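Local coordinates for protein oligopeptide ABC transporter OppAIV (Borrelia burgdorferi B31, PDB 4GL8) that probably captures oligopeptides outside the inner membrane and hands them to an ABC transporter for uptake, at residues K264-D269 against S501-N506; D325-T330 against F494-S499; L293-K298 against Y451-S456; S168-F173 against K464-R469. All coordinates share one frame; numbering follows the deposited sequence.

Contact 1: K264-D269 against S501-N506; sequences KNVPPD and SYLFRN
Val266 and Ser501 meet on the tight side of this contact, where the CG2 methyl of Val266 rests on Ser501 CB at 3.8 Å. The other methyl looks along the strand to Leu503, with Val266 CG1 4.4 Å from Leu503 CG. A valine suits this place because its two methyls diverge from one carbon: at chi1 -58° CG1 lies beside the backbone N, and CG2 is left to meet the serine. Ser501 is small enough to lie against that methyl, and its OG is hydrogen-bonded to Tyr280 OH; Leu274 of helix 271-274 also packs on Val266.

The backbone here ends an antiparallel pairing. Strand 261-263 runs beside 492-504, Leu503 bonding with Ile262, and Lys264 N continues the ladder to Ser501 O at 2.8 Å. The hydrogen sits off the line (N-H...O 132°), although the donor lies nearly along the C=O axis. An inverse gamma turn centred on Asn265 then leads the chain off the sheet.

The loose side is that of Lys264, which is partly exposed and whose CB is directed away from the strand. Its methylene chain runs past Tyr502, Lys264 CG standing 4.3 Å from Tyr502 CE1, and NZ bonds to Ser500 OG. The tyrosine ring it passes is itself buried, met edge-to-face by Phe263 and by Trp512, while Glu518 binds its hydroxyl.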
loop_
_atom_site.group_PDB
_atom_site.type_symbol
_atom_site.label_atom_id
_atom_site.label_comp_id
_atom_site.label_asym_id
_atom_site.label_seq_id
_atom_site.Cartn_x
_atom_site.Cartn_y
_atom_site.Cartn_z
ATOM N N LYS A 264 -0.531 -8.154 11.919
ATOM C CA LYS A 264 -0.171 -8.917 10.715
ATOM C C LYS A 264 0.951 -9.941 10.948
ATOM O O LYS A 264 0.832 -11.083 10.498
ATOM C CB LYS A 264 0.184 -7.981 9.535
ATOM C CG LYS A 264 -0.969 -7.128 9.022
ATOM C CD LYS A 264 -0.506 -6.033 8.048
ATOM C CE LYS A 264 -0.034 -6.575 6.697
ATOM N NZ LYS A 264 -1.125 -6.714 5.677
ATOM N N ASN A 265 1.998 -9.555 11.680
ATOM C CA ASN A 265 3.202 -10.381 11.837
ATOM C C ASN A 265 3.055 -11.496 12.887
ATOM O O ASN A 265 3.874 -11.606 13.802
ATOM C CB ASN A 265 4.403 -9.474 12.195
ATOM C CG ASN A 265 5.741 -10.217 12.194
ATOM O OD1 ASN A 265 5.978 -11.081 11.345
ATOM N ND2 ASN A 265 6.625 -9.882 13.153
ATOM N N VAL A 266 2.020 -12.314 12.758
ATOM C CA VAL A 266 1.788 -13.434 13.686
ATOM C C VAL A 266 2.506 -14.719 13.239
ATOM O O VAL A 266 2.895 -14.844 12.089
ATOM C CB VAL A 266 0.296 -13.724 13.848
ATOM C CG1 VAL A 266 -0.411 -12.478 14.343
ATOM C CG2 VAL A 266 -0.316 -14.218 12.534
ATOM N N PRO A 267 2.716 -15.671 14.156
ATOM C CA PRO A 267 3.409 -16.884 13.713
ATOM C C PRO A 267 2.517 -17.725 12.807
ATOM O O PRO A 267 1.491 -18.250 13.278
ATOM C CB PRO A 267 3.716 -17.620 15.016
ATOM C CG PRO A 267 3.708 -16.554 16.035
ATOM C CD PRO A 267 2.625 -15.608 15.613
ATOM N N PRO A 268 2.893 -17.842 11.515
ATOM C CA PRO A 268 2.060 -18.499 10.511
ATOM C C PRO A 268 1.796 -19.959 10.852
ATOM O O PRO A 268 0.746 -20.475 10.519
ATOM C CB PRO A 268 2.917 -18.392 9.236
ATOM C CG PRO A 268 4.330 -18.372 9.741
ATOM C CD PRO A 268 4.232 -17.515 10.975
ATOM N N ASP A 269 2.749 -20.600 11.524
ATOM C CA ASP A 269 2.602 -21.969 12.012
ATOM C C ASP A 269 1.607 -22.149 13.165
ATOM O O ASP A 269 1.127 -23.256 13.378
ATOM C CB ASP A 269 3.964 -22.491 12.504
ATOM C CG ASP A 269 4.843 -22.996 11.383
ATOM O OD1 ASP A 269 4.580 -22.664 10.211
ATOM O OD2 ASP A 269 5.802 -23.741 11.691
ATOM N N SER A 501 -4.119 -10.868 9.905
ATOM C CA SER A 501 -4.339 -11.388 11.249
ATOM C C SER A 501 -3.779 -10.396 12.266
ATOM O O SER A 501 -2.820 -9.701 11.976
ATOM C CB SER A 501 -3.639 -12.742 11.387
ATOM O OG SER A 501 -4.428 -13.794 10.855
ATOM N N TYR A 502 -4.407 -10.288 13.434
ATOM C CA TYR A 502 -3.921 -9.368 14.479
ATOM C C TYR A 502 -4.099 -9.948 15.867
ATOM O O TYR A 502 -5.052 -10.723 16.111
ATOM C CB TYR A 502 -4.678 -8.033 14.451
ATOM C CG TYR A 502 -4.871 -7.423 13.093
ATOM C CD1 TYR A 502 -4.097 -6.323 12.680
ATOM C CD2 TYR A 502 -5.840 -7.920 12.221
ATOM C CE1 TYR A 502 -4.274 -5.762 11.438
ATOM C CE2 TYR A 502 -6.021 -7.360 10.973
ATOM C CZ TYR A 502 -5.240 -6.283 10.584
ATOM O OH TYR A 502 -5.429 -5.723 9.342
ATOM N N LEU A 503 -3.189 -9.570 16.771
ATOM C CA LEU A 503 -3.375 -9.789 18.208
ATOM C C LEU A 503 -3.428 -8.425 18.852
ATOM O O LEU A 503 -2.604 -7.568 18.558
ATOM C CB LEU A 503 -2.236 -10.619 18.828
ATOM C CG LEU A 503 -2.124 -12.069 18.335
ATOM C CD1 LEU A 503 -0.769 -12.664 18.701
ATOM C CD2 LEU A 503 -3.242 -12.928 18.898
ATOM N N PHE A 504 -4.382 -8.238 19.756
ATOM C CA PHE A 504 -4.608 -6.951 20.427
ATOM C C PHE A 504 -5.192 -7.253 21.804
ATOM O O PHE A 504 -6.154 -7.999 21.922
ATOM C CB PHE A 504 -5.558 -6.114 19.570
ATOM C CG PHE A 504 -5.993 -4.813 20.189
ATOM C CD1 PHE A 504 -5.187 -3.676 20.115
ATOM C CD2 PHE A 504 -7.239 -4.699 20.765
ATOM C CE1 PHE A 504 -5.608 -2.466 20.657
ATOM C CE2 PHE A 504 -7.665 -3.493 21.318
ATOM C CZ PHE A 504 -6.851 -2.372 21.261
ATOM N N ARG A 505 -4.579 -6.674 22.831
ATOM C CA ARG A 505 -4.943 -6.900 24.221
ATOM C C ARG A 505 -6.233 -6.152 24.574
ATOM O O ARG A 505 -6.207 -5.077 25.196
ATOM C CB ARG A 505 -3.774 -6.480 25.128
ATOM C CG ARG A 505 -2.579 -7.444 25.074
ATOM C CD ARG A 505 -2.874 -8.786 25.751
ATOM N NE ARG A 505 -3.330 -8.636 27.149
ATOM C CZ ARG A 505 -2.539 -8.489 28.218
ATOM N NH1 ARG A 505 -1.205 -8.484 28.122
ATOM N NH2 ARG A 505 -3.088 -8.316 29.404
ATOM N N ASN A 506 -7.361 -6.722 24.126
ATOM C CA ASN A 506 -8.674 -6.115 24.343
ATOM C C ASN A 506 -9.161 -6.185 25.801
ATOM O O ASN A 506 -10.152 -5.554 26.134
ATOM C CB ASN A 506 -9.736 -6.666 23.365
ATOM C CG ASN A 506 -9.831 -8.191 23.374
ATOM O OD1 ASN A 506 -9.526 -8.836 24.370
ATOM N ND2 ASN A 506 -10.244 -8.768 22.251
#

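Contact 2: D325-T330 against F494-S499; sequences DSSIPT and FLNITS
Ile328 and Ile497 form an antiparallel hydrogen-bonded pair: Ile328 N reaches Ile497 O at 3.0 Å, and Ile497 N reaches Ile328 O at 2.9 Å, each with an N-H...O angle of 161°. Their side chains leave on the same face, and Ile328 CB lies 4.1 Å from Ile497 CB. Pro329 stands across from Asn496 in the non-hydrogen-bonded pair, a place where a residue without an N-H costs the pairing with this strand nothing. Beyond it Thr330 N bonds to Leu495 O at 3.1 Å, arriving 43° out of the carbonyl plane; Leu495 and Asn496 together form a classic beta bulge against Ser289 on the other side of the strand. With its hydroxyl anti to the backbone N (chi1 -160°), Thr330 turns CG2 to Ile497 CD1 at 3.9 Å, while OG1 accepts from Arg332 N.

At the other end serines replace the ladder. Ser499 N donates to Ser327 OG at 3.0 Å, and Ser326 OG shares a hydrogen bond of 3.0 Å with Ser499 OG. Behind them Asp325, in one of its two conformers, closes an Asx turn: Ser327 N meets Asp325 OD1 at 2.9 Å from above the carboxylate plane. Where the backbone pairing runs out, then, hydroxyl oxygens take over, and the small side chain of Ser327 lets its OG accept the N-H that Ser499 turns toward it.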
loop_
_atom_site.group_PDB
_atom_site.type_symbol
_atom_site.label_atom_id
_atom_site.label_comp_id
_atom_site.label_asym_id
_atom_site.label_seq_id
_atom_site.Cartn_x
_atom_site.Cartn_y
_atom_site.Cartn_z
ATOM N N ASP A 325 -5.846 -18.887 6.663
ATOM C CA ASP A 325 -6.401 -17.675 7.256
ATOM C C ASP A 325 -7.873 -17.517 6.944
ATOM O O ASP A 325 -8.693 -17.560 7.860
ATOM C CB ASP A 325 -5.600 -16.417 6.879
ATOM C CG ASP A 325 -5.024 -16.463 5.465
ATOM O OD1 ASP A 325 -5.590 -17.151 4.579
ATOM O OD2 ASP A 325 -3.999 -15.775 5.244
ATOM N N SER A 326 -8.214 -17.500 5.664
ATOM C CA SER A 326 -9.507 -16.963 5.148
ATOM C C SER A 326 -9.273 -16.036 3.949
ATOM O O SER A 326 -10.201 -15.458 3.402
ATOM C CB SER A 326 -10.364 -16.205 6.189
ATOM O OG SER A 326 -9.952 -14.841 6.275
ATOM N N SER A 327 -8.025 -15.879 3.547
ATOM C CA SER A 327 -7.711 -15.282 2.269
ATOM C C SER A 327 -8.459 -15.991 1.164
ATOM O O SER A 327 -8.689 -17.188 1.228
ATOM C CB SER A 327 -6.213 -15.372 2.010
ATOM O OG SER A 327 -5.511 -14.559 2.937
ATOM N N ILE A 328 -8.816 -15.241 0.136
ATOM C CA ILE A 328 -9.591 -15.764 -0.967
ATOM C C ILE A 328 -8.626 -16.120 -2.103
ATOM O O ILE A 328 -8.014 -15.251 -2.672
ATOM C CB ILE A 328 -10.593 -14.729 -1.519
ATOM C CG1 ILE A 328 -11.464 -14.094 -0.409
ATOM C CG2 ILE A 328 -11.440 -15.350 -2.624
ATOM C CD1 ILE A 328 -12.524 -14.998 0.155
ATOM N N PRO A 329 -8.540 -17.402 -2.469
ATOM C CA PRO A 329 -7.729 -17.755 -3.639
ATOM C C PRO A 329 -8.341 -17.193 -4.920
ATOM O O PRO A 329 -9.540 -17.211 -5.061
ATOM C CB PRO A 329 -7.733 -19.290 -3.614
ATOM C CG PRO A 329 -8.977 -19.653 -2.894
ATOM C CD PRO A 329 -9.287 -18.553 -1.925
ATOM N N THR A 330 -7.526 -16.658 -5.822
ATOM C CA THR A 330 -8.049 -15.937 -6.995
ATOM C C THR A 330 -7.056 -15.831 -8.171
ATOM O O THR A 330 -5.846 -15.878 -7.997
ATOM C CB THR A 330 -8.561 -14.507 -6.640
ATOM O OG1 THR A 330 -9.440 -14.041 -7.655
ATOM C CG2 THR A 330 -7.419 -13.510 -6.541
ATOM N N PHE A 494 -1.020 -14.064 -10.120
ATOM C CA PHE A 494 -1.950 -13.560 -9.124
ATOM C C PHE A 494 -2.423 -14.724 -8.262
ATOM O O PHE A 494 -2.843 -15.772 -8.780
ATOM C CB PHE A 494 -3.137 -12.877 -9.806
ATOM C CG PHE A 494 -2.747 -11.687 -10.630
ATOM C CD1 PHE A 494 -2.502 -10.476 -10.032
ATOM C CD2 PHE A 494 -2.608 -11.788 -12.005
ATOM C CE1 PHE A 494 -2.134 -9.374 -10.798
ATOM C CE2 PHE A 494 -2.257 -10.697 -12.779
ATOM C CZ PHE A 494 -1.997 -9.490 -12.178
ATOM N N LEU A 495 -2.388 -14.520 -6.955
ATOM C CA LEU A 495 -2.570 -15.603 -6.006
ATOM C C LEU A 495 -3.809 -15.516 -5.121
ATOM O O LEU A 495 -4.577 -16.467 -5.030
ATOM C CB LEU A 495 -1.329 -15.701 -5.111
ATOM C CG LEU A 495 -0.049 -16.165 -5.820
ATOM C CD1 LEU A 495 1.153 -15.997 -4.920
ATOM C CD2 LEU A 495 -0.163 -17.604 -6.238
ATOM N N ASN A 496 -3.986 -14.414 -4.411
ATOM C CA ASN A 496 -5.167 -14.304 -3.571
ATOM C C ASN A 496 -5.458 -12.880 -3.174
ATOM O O ASN A 496 -4.661 -11.968 -3.426
ATOM C CB ASN A 496 -5.047 -15.180 -2.324
ATOM C CG ASN A 496 -3.800 -14.879 -1.529
ATOM O OD1 ASN A 496 -3.668 -13.809 -0.944
ATOM N ND2 ASN A 496 -2.867 -15.831 -1.514
ATOM N N ILE A 497 -6.647 -12.707 -2.613
ATOM C CA ILE A 497 -7.049 -11.480 -1.983
ATOM C C ILE A 497 -6.807 -11.706 -0.511
ATOM O O ILE A 497 -7.376 -12.623 0.092
ATOM C CB ILE A 497 -8.544 -11.192 -2.173
ATOM C CG1 ILE A 497 -8.943 -11.273 -3.658
ATOM C CG2 ILE A 497 -8.889 -9.866 -1.495
ATOM C CD1 ILE A 497 -8.266 -10.264 -4.583
ATOM N N THR A 498 -6.008 -10.842 0.084
ATOM C CA THR A 498 -5.420 -11.090 1.414
ATOM C C THR A 498 -6.419 -10.933 2.561
ATOM O O THR A 498 -7.324 -10.122 2.477
ATOM C CB THR A 498 -4.247 -10.102 1.622
ATOM O OG1 THR A 498 -3.126 -10.541 0.843
ATOM C CG2 THR A 498 -3.868 -9.970 3.094
ATOM N N SER A 499 -6.232 -11.721 3.618
ATOM C CA SER A 499 -6.853 -11.487 4.927
ATOM C C SER A 499 -5.757 -11.343 5.957
ATOM O O SER A 499 -4.924 -12.218 6.063
ATOM C CB SER A 499 -7.735 -12.667 5.337
ATOM O OG SER A 499 -8.857 -12.761 4.463
#

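Contact 3: L293-K298 against Y451-S456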
loop_
_atom_site.group_PDB
_atom_site.type_symbol
_atom_site.label_atom_id
_atom_site.label_comp_id
_atom_site.label_asym_id
_atom_site.label_seq_id
_atom_site.Cartn_x
_atom_site.Cartn_y
_atom_site.Cartn_z
ATOM N N LEU A 293 7.055 -10.712 -12.146
ATOM C CA LEU A 293 7.914 -11.392 -13.106
ATOM C C LEU A 293 8.620 -10.315 -13.920
ATOM O O LEU A 293 7.972 -9.452 -14.483
ATOM C CB LEU A 293 7.107 -12.317 -14.018
ATOM C CG LEU A 293 6.233 -13.335 -13.290
ATOM C CD1 LEU A 293 5.255 -13.985 -14.244
ATOM C CD2 LEU A 293 7.023 -14.403 -12.565
ATOM N N ASN A 294 9.943 -10.351 -13.948
ATOM C CA ASN A 294 10.728 -9.398 -14.689
ATOM C C ASN A 294 10.698 -9.780 -16.165
ATOM O O ASN A 294 11.313 -10.769 -16.574
ATOM C CB ASN A 294 12.157 -9.327 -14.143
ATOM C CG ASN A 294 12.930 -8.126 -14.706
ATOM O OD1 ASN A 294 12.756 -7.745 -15.862
ATOM N ND2 ASN A 294 13.795 -7.547 -13.897
ATOM N N MET A 295 9.979 -8.981 -16.963
ATOM C CA MET A 295 9.800 -9.267 -18.387
ATOM C C MET A 295 11.096 -9.173 -19.163
ATOM O O MET A 295 11.139 -9.630 -20.287
ATOM C CB MET A 295 8.847 -8.275 -19.060
ATOM C CG MET A 295 7.497 -8.120 -18.411
ATOM S SD MET A 295 6.568 -9.648 -18.512
ATOM C CE MET A 295 4.993 -9.043 -18.008
ATOM N N LYS A 296 12.115 -8.540 -18.589
ATOM C CA LYS A 296 13.431 -8.446 -19.210
ATOM C C LYS A 296 14.312 -9.642 -18.839
ATOM O O LYS A 296 15.455 -9.683 -19.260
ATOM C CB LYS A 296 14.182 -7.157 -18.802
ATOM C CG LYS A 296 13.371 -5.863 -18.705
ATOM C CD LYS A 296 12.775 -5.428 -20.037
ATOM C CE LYS A 296 13.842 -4.836 -20.940
ATOM N NZ LYS A 296 13.783 -5.438 -22.307
ATOM N N VAL A 297 13.834 -10.574 -18.017
ATOM C CA VAL A 297 14.651 -11.735 -17.655
ATOM C C VAL A 297 14.114 -12.957 -18.349
ATOM O O VAL A 297 12.960 -13.313 -18.149
ATOM C CB VAL A 297 14.700 -11.982 -16.127
ATOM C CG1 VAL A 297 15.416 -13.286 -15.825
ATOM C CG2 VAL A 297 15.406 -10.831 -15.440
ATOM N N LYS A 298 14.936 -13.605 -19.159
ATOM C CA LYS A 298 14.477 -14.778 -19.884
ATOM C C LYS A 298 14.405 -16.006 -18.990
ATOM O O LYS A 298 15.270 -16.184 -18.140
ATOM C CB LYS A 298 15.372 -15.025 -21.088
ATOM C CG LYS A 298 15.271 -13.887 -22.086
ATOM C CD LYS A 298 16.033 -14.175 -23.349
ATOM C CE LYS A 298 15.780 -13.114 -24.408
ATOM N NZ LYS A 298 14.458 -13.287 -25.073
ATOM N N TYR A 451 8.265 -5.754 -13.708
ATOM C CA TYR A 451 9.171 -4.829 -14.346
ATOM C C TYR A 451 9.142 -5.047 -15.841
ATOM O O TYR A 451 9.279 -6.174 -16.305
ATOM C CB TYR A 451 10.574 -5.037 -13.816
ATOM C CG TYR A 451 11.494 -3.917 -14.155
ATOM C CD1 TYR A 451 11.476 -2.738 -13.411
ATOM C CD2 TYR A 451 12.363 -4.014 -15.220
ATOM C CE1 TYR A 451 12.323 -1.691 -13.715
ATOM C CE2 TYR A 451 13.224 -2.977 -15.530
ATOM C CZ TYR A 451 13.187 -1.817 -14.767
ATOM O OH TYR A 451 14.015 -0.780 -15.071
ATOM N N GLY A 452 8.877 -3.972 -16.563
ATOM C CA GLY A 452 8.955 -3.957 -18.042
ATOM C C GLY A 452 7.685 -4.381 -18.764
ATOM O O GLY A 452 7.696 -4.551 -19.989
ATOM N N TYR A 453 6.586 -4.573 -18.030
ATOM C CA TYR A 453 5.343 -4.920 -18.688
ATOM C C TYR A 453 4.821 -3.669 -19.380
ATOM O O TYR A 453 4.867 -2.563 -18.824
ATOM C CB TYR A 453 4.313 -5.482 -17.717
ATOM C CG TYR A 453 2.976 -5.775 -18.381
ATOM C CD1 TYR A 453 2.842 -6.776 -19.325
ATOM C CD2 TYR A 453 1.855 -5.038 -18.058
ATOM C CE1 TYR A 453 1.621 -7.026 -19.933
ATOM C CE2 TYR A 453 0.624 -5.294 -18.646
ATOM C CZ TYR A 453 0.512 -6.284 -19.586
ATOM O OH TYR A 453 -0.723 -6.503 -20.182
ATOM N N SER A 454 4.348 -3.848 -20.607
ATOM C CA SER A 454 3.766 -2.759 -21.367
ATOM C C SER A 454 2.839 -3.288 -22.438
ATOM O O SER A 454 3.246 -3.933 -23.384
ATOM C CB SER A 454 4.847 -1.894 -22.035
ATOM O OG SER A 454 4.215 -0.854 -22.767
ATOM N N ASN A 455 1.571 -3.009 -22.260
ATOM C CA ASN A 455 0.580 -3.376 -23.232
ATOM C C ASN A 455 -0.210 -2.107 -23.519
ATOM O O ASN A 455 -0.921 -1.586 -22.652
ATOM C CB ASN A 455 -0.307 -4.489 -22.692
ATOM C CG ASN A 455 -1.373 -4.889 -23.677
ATOM O OD1 ASN A 455 -2.134 -4.058 -24.125
ATOM N ND2 ASN A 455 -1.421 -6.139 -24.022
ATOM N N SER A 456 -0.034 -1.583 -24.719
ATOM C CA SER A 456 -0.636 -0.303 -25.057
ATOM C C SER A 456 -2.175 -0.381 -25.114
ATOM O O SER A 456 -2.840 0.579 -24.766
ATOM C CB SER A 456 -0.029 0.243 -26.358
ATOM O OG SER A 456 -0.474 -0.525 -27.438
#
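Asn294 OD1 accepts a hydrogen bond of 2.9 Å from Lys296 N and at the same time lies 3.8 Å from Tyr451 CD2, at the edge of that ring and near its plane. The asparagine and tyrosine side chains run alongside each other, pointing the same way, with amide and ring planes 57° apart. Asparagine suits the spot because its short carbonyl can turn back on its own backbone in an Asx turn, leaving ND2 for Tyr420 O. The same residue opens a type I beta turn that reaches Val297.

The segments are joined directly by Met295 N, which donates to Tyr451 O at 3.0 Å from a position almost in line with the carbonyl bond (C=O...N 168°). Met295 then spreads over the chain that follows: its CG is 3.4 Å from Tyr451 O, and the flexible thioether, bent at chi2 (-65°), carries CE to Tyr453 CD1 at 3.4 Å. Pro491 packs on both of these side chains. Between the tyrosines Gly452 takes a positive phi, easy for a residue without a side chain and fitting beside the bent aliphatic chain of Lys296.

Further on, Tyr453 OH bonds to Asp489, and Asn455, the N-cap of helix 456-466, accepts from Tyr458 N. At the end of strand 287-293 the two loops thus share one backbone hydrogen bond, fairly straight at the hydrogen, with mainly carbon packing around it; the Asx turn and beta turn probably help to hold Met295 N toward Tyr451 O.

Contact 4: S168-F173 against K464-R469; sequences SPKPYF and KSDNER
The loop after strand 161-165, which closes a type I beta turn from Lys170 to Phe173, comes up to the C-terminal end of helix 456-466, where the CA atoms of Ser168 and Asn467 are 6.8 Å apart. Asp466 is the last helical residue, and its carbonyl is joined to the loop through one water. That water accepts from Ser168 OG at 2.8 Å and from Lys170 NZ at 2.8 Å, and donates to Pro169 O and Asp466 O, so four partners engage it. Ser168 keeps its hydroxyl between the backbone N and the carbonyl carbon (chi1 54°), which turns OG toward the water.

The side chain of Asp466 draws in weaker company. Lys170 NZ stands 4.3 Å from Asp466 OD1, too far for a salt bridge though the charges attract, and Tyr172 OH is 4.2 Å from the same oxygen. The side chains of Tyr172 and Asp466 cross at about a right angle, ring and carboxylate planes 51° apart. A lysine fits here because its long chain can serve the water while its charge probably eases the negative charge of the carboxylate and of the helix end. The Tyr172 ring is also met by that of Tyr431, the two planes nearly parallel.

Through this water the loop between strand 161-165 and helix 173-176 is tied to the end of helix 456-466, with helix 471-489 reached through Arg474, which Tyr172 touches. This is consistent with a lobe-to-lobe contact in the two-lobed fold of periplasmic binding proteins.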
loop_
_atom_site.group_PDB
_atom_site.type_symbol
_atom_site.label_atom_id
_atom_site.label_comp_id
_atom_site.label_asym_id
_atom_site.label_seq_id
_atom_site.Cartn_x
_atom_site.Cartn_y
_atom_site.Cartn_z
ATOM N N SER A 168 -9.903 15.438 -14.654
ATOM C CA SER A 168 -11.220 14.924 -15.014
ATOM C C SER A 168 -11.896 14.469 -13.706
ATOM O O SER A 168 -11.217 14.215 -12.720
ATOM C CB SER A 168 -11.112 13.756 -16.005
ATOM O OG SER A 168 -10.256 12.729 -15.501
ATOM N N PRO A 169 -13.230 14.406 -13.684
ATOM C CA PRO A 169 -13.919 13.960 -12.475
ATOM C C PRO A 169 -13.470 12.590 -11.999
ATOM O O PRO A 169 -13.155 11.712 -12.812
ATOM C CB PRO A 169 -15.401 13.918 -12.899
ATOM C CG PRO A 169 -15.501 14.944 -13.994
ATOM C CD PRO A 169 -14.177 14.855 -14.732
ATOM N N LYS A 170 -13.458 12.423 -10.678
ATOM C CA LYS A 170 -13.031 11.205 -10.045
ATOM C C LYS A 170 -13.750 11.087 -8.722
ATOM O O LYS A 170 -13.361 11.758 -7.768
ATOM C CB LYS A 170 -11.538 11.241 -9.786
ATOM C CG LYS A 170 -10.709 11.000 -11.024
ATOM C CD LYS A 170 -9.238 11.084 -10.707
ATOM C CE LYS A 170 -8.374 10.478 -11.802
ATOM N NZ LYS A 170 -8.719 11.041 -13.122
ATOM N N PRO A 171 -14.757 10.195 -8.646
ATOM C CA PRO A 171 -15.562 9.988 -7.442
ATOM C C PRO A 171 -14.754 9.503 -6.253
ATOM O O PRO A 171 -15.143 9.759 -5.123
ATOM C CB PRO A 171 -16.582 8.908 -7.864
ATOM C CG PRO A 171 -16.580 8.935 -9.366
ATOM C CD PRO A 171 -15.158 9.258 -9.723
ATOM N N TYR A 172 -13.640 8.823 -6.506
ATOM C CA TYR A 172 -12.753 8.383 -5.424
ATOM C C TYR A 172 -11.649 9.387 -5.042
ATOM O O TYR A 172 -10.797 9.094 -4.216
ATOM C CB TYR A 172 -12.105 7.040 -5.796
ATOM C CG TYR A 172 -11.536 7.016 -7.179
ATOM C CD1 TYR A 172 -12.313 6.615 -8.247
ATOM C CD2 TYR A 172 -10.233 7.432 -7.428
ATOM C CE1 TYR A 172 -11.807 6.608 -9.535
ATOM C CE2 TYR A 172 -9.708 7.405 -8.709
ATOM C CZ TYR A 172 -10.513 6.990 -9.758
ATOM O OH TYR A 172 -10.036 6.984 -11.038
ATOM N N PHE A 173 -11.623 10.568 -5.635
ATOM C CA PHE A 173 -10.604 11.573 -5.223
ATOM C C PHE A 173 -10.563 11.865 -3.699
ATOM O O PHE A 173 -9.492 11.873 -3.066
ATOM C CB PHE A 173 -10.815 12.876 -5.975
ATOM C CG PHE A 173 -9.842 13.948 -5.599
ATOM C CD1 PHE A 173 -8.483 13.759 -5.794
ATOM C CD2 PHE A 173 -10.281 15.138 -5.038
ATOM C CE1 PHE A 173 -7.577 14.740 -5.448
ATOM C CE2 PHE A 173 -9.377 16.125 -4.688
ATOM C CZ PHE A 173 -8.018 15.919 -4.906
ATOM N N LYS A 464 -9.266 5.461 -21.124
ATOM C CA LYS A 464 -10.713 5.520 -21.416
ATOM C C LYS A 464 -11.579 5.537 -20.161
ATOM O O LYS A 464 -12.524 6.329 -20.025
ATOM C CB LYS A 464 -11.138 4.324 -22.273
ATOM C CG LYS A 464 -11.267 4.620 -23.752
ATOM C CD LYS A 464 -11.872 3.431 -24.516
ATOM C CE LYS A 464 -13.311 3.243 -24.111
ATOM N NZ LYS A 464 -14.219 2.973 -25.272
ATOM N N SER A 465 -11.259 4.640 -19.242
ATOM C CA SER A 465 -11.966 4.631 -17.979
ATOM C C SER A 465 -11.874 5.980 -17.219
ATOM O O SER A 465 -12.852 6.363 -16.586
ATOM C CB SER A 465 -11.538 3.444 -17.121
ATOM O OG SER A 465 -10.339 3.674 -16.448
ATOM N N ASP A 466 -10.754 6.704 -17.318
ATOM C CA ASP A 466 -10.624 7.978 -16.631
ATOM C C ASP A 466 -11.575 8.989 -17.209
ATOM O O ASP A 466 -12.021 9.894 -16.503
ATOM C CB ASP A 466 -9.208 8.570 -16.719
ATOM C CG ASP A 466 -8.184 7.791 -15.934
ATOM O OD1 ASP A 466 -8.548 7.158 -14.915
ATOM O OD2 ASP A 466 -6.989 7.836 -16.336
ATOM N N ASN A 467 -11.895 8.839 -18.490
ATOM C CA ASN A 467 -12.795 9.770 -19.181
ATOM C C ASN A 467 -14.279 9.335 -19.295
ATOM O O ASN A 467 -15.082 9.971 -20.002
ATOM C CB ASN A 467 -12.200 10.047 -20.570
ATOM C CG ASN A 467 -10.853 10.777 -20.498
ATOM O OD1 ASN A 467 -9.851 10.292 -20.991
ATOM N ND2 ASN A 467 -10.837 11.946 -19.877
ATOM N N GLU A 468 -14.655 8.260 -18.623
ATOM C CA GLU A 468 -16.026 7.749 -18.730
ATOM C C GLU A 468 -16.738 8.004 -17.402
ATOM O O GLU A 468 -16.383 7.438 -16.371
ATOM C CB GLU A 468 -16.011 6.269 -19.072
ATOM C CG GLU A 468 -17.371 5.603 -19.175
ATOM C CD GLU A 468 -18.315 6.358 -20.086
ATOM O OE1 GLU A 468 -18.113 6.354 -21.341
ATOM O OE2 GLU A 468 -19.238 6.984 -19.531
ATOM N N ARG A 469 -17.739 8.871 -17.441
ATOM C CA ARG A 469 -18.385 9.361 -16.245
ATOM C C ARG A 469 -19.490 8.409 -15.826
ATOM O O ARG A 469 -19.935 8.480 -14.702
ATOM C CB ARG A 469 -18.958 10.763 -16.500
HETATM O O HOH W 1 -11.327 10.502 -14.102
#

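Overall arrangement
Contacts 1 and 2 share strand 492-504, which takes strand 328-329 along its earlier part and the end of the 261-263 pairing further on; their centres lie 17 Å apart. Contact 3 stands off the far end of that ladder, its centre 24 Å from that of contact 2 and their nearest atoms about 8 Å apart. Helix 456-466 ties contacts 3 and 4 together, since Asn455 caps its beginning and Asp466 ends it; these two centres are 27 Å apart. Contacts 1 and 4, with centres 38 Å apart, lie on opposite sides of the chain's centre. The four contacts together link widely separated parts of a probable peptide-binding protein, and no ligand atom forms part of them.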